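Local atomic coordinates of major royal jelly protein 1 (PDB entry 5YYL), a protein that is the most abundant protein of royal jelly, probably serves a nutritional role in larval food, and binds the sterol 24-methylenecholesterol. Residues P32-W37 with F400-A405. Numbering follows the deposited sequence.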
loop_
_atom_site.group_PDB
_atom_site.type_symbol
_atom_site.label_atom_id
_atom_site.label_comp_id
_atom_site.label_asym_id
_atom_site.label_seq_id
_atom_site.Cartn_x
_atom_site.Cartn_y
_atom_site.Cartn_z
ATOM N N PRO A 32 -25.611 -18.386 7.565
ATOM C CA PRO A 32 -24.300 -19.008 7.431
ATOM C C PRO A 32 -23.652 -19.457 8.752
ATOM O O PRO A 32 -23.574 -18.714 9.735
ATOM C CB PRO A 32 -23.438 -17.910 6.792
ATOM C CG PRO A 32 -24.191 -16.665 6.954
ATOM C CD PRO A 32 -25.637 -17.056 6.937
ATOM N N ILE A 33 -23.178 -20.690 8.725
ATOM C CA ILE A 33 -22.479 -21.298 9.833
ATOM C C ILE A 33 -21.075 -20.741 9.941
ATOM O O ILE A 33 -20.371 -20.632 8.957
ATOM C CB ILE A 33 -22.476 -22.825 9.684
ATOM C CG1 ILE A 33 -23.848 -23.369 10.115
ATOM C CG2 ILE A 33 -21.373 -23.432 10.514
ATOM C CD1 ILE A 33 -24.353 -24.557 9.312
ATOM N N LEU A 34 -20.713 -20.392 11.168
ATOM C CA LEU A 34 -19.386 -19.935 11.547
ATOM C C LEU A 34 -18.595 -21.102 12.154
ATOM O O LEU A 34 -17.406 -21.235 11.895
ATOM C CB LEU A 34 -19.535 -18.806 12.556
ATOM C CG LEU A 34 -18.317 -17.988 12.927
ATOM C CD1 LEU A 34 -17.793 -17.214 11.744
ATOM C CD2 LEU A 34 -18.613 -17.037 14.065
ATOM N N HIS A 35 -19.251 -21.922 12.982
ATOM C CA HIS A 35 -18.648 -23.127 13.572
ATOM C C HIS A 35 -19.713 -24.176 13.789
ATOM O O HIS A 35 -20.837 -23.863 14.171
ATOM C CB HIS A 35 -17.987 -22.830 14.916
ATOM C CG HIS A 35 -16.851 -21.865 14.827
ATOM N ND1 HIS A 35 -15.667 -22.163 14.191
ATOM C CD2 HIS A 35 -16.728 -20.593 15.273
ATOM C CE1 HIS A 35 -14.858 -21.120 14.263
ATOM N NE2 HIS A 35 -15.478 -20.154 14.915
ATOM N N GLU A 36 -19.337 -25.428 13.541
ATOM C CA GLU A 36 -20.213 -26.572 13.721
ATOM C C GLU A 36 -19.535 -27.576 14.615
ATOM O O GLU A 36 -18.309 -27.625 14.695
ATOM C CB GLU A 36 -20.479 -27.240 12.387
ATOM C CG GLU A 36 -21.786 -26.840 11.751
ATOM C CD GLU A 36 -21.964 -27.427 10.356
ATOM O OE1 GLU A 36 -20.989 -27.959 9.784
ATOM O OE2 GLU A 36 -23.088 -27.325 9.813
ATOM N N TRP A 37 -20.352 -28.380 15.282
ATOM C CA TRP A 37 -19.861 -29.495 16.055
ATOM C C TRP A 37 -20.800 -30.672 15.940
ATOM O O TRP A 37 -22.023 -30.511 15.897
ATOM C CB TRP A 37 -19.756 -29.133 17.509
ATOM C CG TRP A 37 -18.667 -28.220 17.875
ATOM C CD1 TRP A 37 -17.413 -28.556 18.280
ATOM C CD2 TRP A 37 -18.751 -26.800 17.969
ATOM N NE1 TRP A 37 -16.695 -27.430 18.604
ATOM C CE2 TRP A 37 -17.494 -26.335 18.423
ATOM C CE3 TRP A 37 -19.765 -25.869 17.712
ATOM C CZ2 TRP A 37 -17.227 -24.980 18.624
ATOM C CZ3 TRP A 37 -19.497 -24.525 17.918
ATOM C CH2 TRP A 37 -18.238 -24.094 18.369
ATOM N N PHE A 400 -24.510 -28.910 17.259
ATOM C CA PHE A 400 -24.335 -27.606 17.834
ATOM C C PHE A 400 -23.735 -26.685 16.790
ATOM O O PHE A 400 -22.727 -27.021 16.170
ATOM C CB PHE A 400 -23.416 -27.730 19.052
ATOM C CG PHE A 400 -23.760 -28.894 19.942
ATOM C CD1 PHE A 400 -24.832 -28.823 20.807
ATOM C CD2 PHE A 400 -23.023 -30.069 19.893
ATOM C CE1 PHE A 400 -25.165 -29.902 21.611
ATOM C CE2 PHE A 400 -23.349 -31.152 20.705
ATOM C CZ PHE A 400 -24.412 -31.063 21.574
ATOM N N ARG A 401 -24.354 -25.519 16.597
ATOM C CA ARG A 401 -23.987 -24.597 15.522
ATOM C C ARG A 401 -23.895 -23.174 16.015
ATOM O O ARG A 401 -24.752 -22.727 16.750
ATOM C CB ARG A 401 -25.047 -24.650 14.435
ATOM C CG ARG A 401 -25.259 -26.021 13.818
ATOM C CD ARG A 401 -26.211 -25.905 12.649
ATOM N NE ARG A 401 -26.277 -27.124 11.857
ATOM C CZ ARG A 401 -26.894 -28.242 12.224
ATOM N NH1 ARG A 401 -27.504 -28.343 13.411
ATOM N NH2 ARG A 401 -26.882 -29.282 11.393
ATOM N N ILE A 402 -22.853 -22.461 15.610
ATOM C CA ILE A 402 -22.820 -21.010 15.759
ATOM C C ILE A 402 -23.041 -20.429 14.370
ATOM O O ILE A 402 -22.183 -20.542 13.511
ATOM C CB ILE A 402 -21.490 -20.507 16.331
ATOM C CG1 ILE A 402 -21.308 -21.028 17.763
ATOM C CG2 ILE A 402 -21.443 -18.980 16.274
ATOM C CD1 ILE A 402 -19.968 -20.679 18.402
ATOM N N MET A 403 -24.207 -19.839 14.153
ATOM C CA MET A 403 -24.511 -19.172 12.904
ATOM C C MET A 403 -24.321 -17.671 13.089
ATOM O O MET A 403 -24.075 -17.192 14.198
ATOM C CB MET A 403 -25.920 -19.489 12.454
ATOM C CG MET A 403 -26.129 -20.967 12.180
ATOM S SD MET A 403 -27.884 -21.359 12.103
ATOM C CE MET A 403 -28.037 -21.999 13.760
ATOM N N ASN A 404 -24.345 -16.946 11.974
ATOM C CA ASN A 404 -24.258 -15.494 12.012
ATOM C C ASN A 404 -24.853 -14.880 10.771
ATOM O O ASN A 404 -25.177 -15.584 9.821
ATOM C CB ASN A 404 -22.812 -14.987 12.279
ATOM C CG ASN A 404 -21.855 -15.265 11.135
ATOM O OD1 ASN A 404 -22.104 -16.134 10.277
ATOM N ND2 ASN A 404 -20.745 -14.517 11.102
ATOM N N ALA A 405 -25.047 -13.566 10.818
ATOM C CA ALA A 405 -25.645 -12.818 9.713
ATOM C C ALA A 405 -25.579 -11.337 9.994
ATOM O O ALA A 405 -25.482 -10.910 11.154
ATOM C CB ALA A 405 -27.082 -13.225 9.507
#
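Ile-402 sits opposite both Leu-34 and His-35, where the extra residue forms a classic bulge in the antiparallel pairing of the N-terminal strand 33-37 with strand 400-406. In this beta-propeller protein, the N-terminal strand completes a blade otherwise made of C-terminal strands, consistent with the "velcro" closure of beta-propellers. The carbonyl of Ile-402 takes two N-H groups: Leu-34 N at 2.8 Å from Ile-402 O, almost in line with the C=O, and His-35 N at a longer 3.3 Å from the same oxygen, in the carbonyl plane on a lone pair. Beyond the bulge the ladder is regular, and Ile-402 N returns a nearly straight bond to His-35 O (2.8 Å). Before the bulge, Asn-404 N donates a hydrogen bond to Pro-32 O (3.0 Å).

Leu-34, the bulge residue, turns its CB toward the 400-405 strand. On the face carrying His-35, Trp-37, Phe-400 and Ile-402, the two branches of Ile-402 divide between two neighbours. CG2, anti to the backbone N, meets Leu-34 CD2 at 4.1 Å. CG1, beside that N (chi1 -65°), carries CD1 to the edge of the Trp-37 six-membered ring, 3.8 Å from CH2. The same ring meets Phe-400 O edge-on and in its plane, CE3 3.5 Å from that oxygen. Ile-69 of strand 65-72 touches Ile-402, Ile-93 of strand 90-94 packs on Trp-37, and Trp-37 NE1 is hydrogen-bonded to Pro-102 O.

On the reverse face, Ile-33 fits between two longer side chains: its CG1 rests on Met-403 CG, while its CD1 meets Arg-401 CD. Glu-36 runs beside Arg-401 in the same direction, in a long salt bridge with carboxylate and guanidinium planes 77° apart; Glu-36 OE2 stands 3.8 Å from Arg-401 NE.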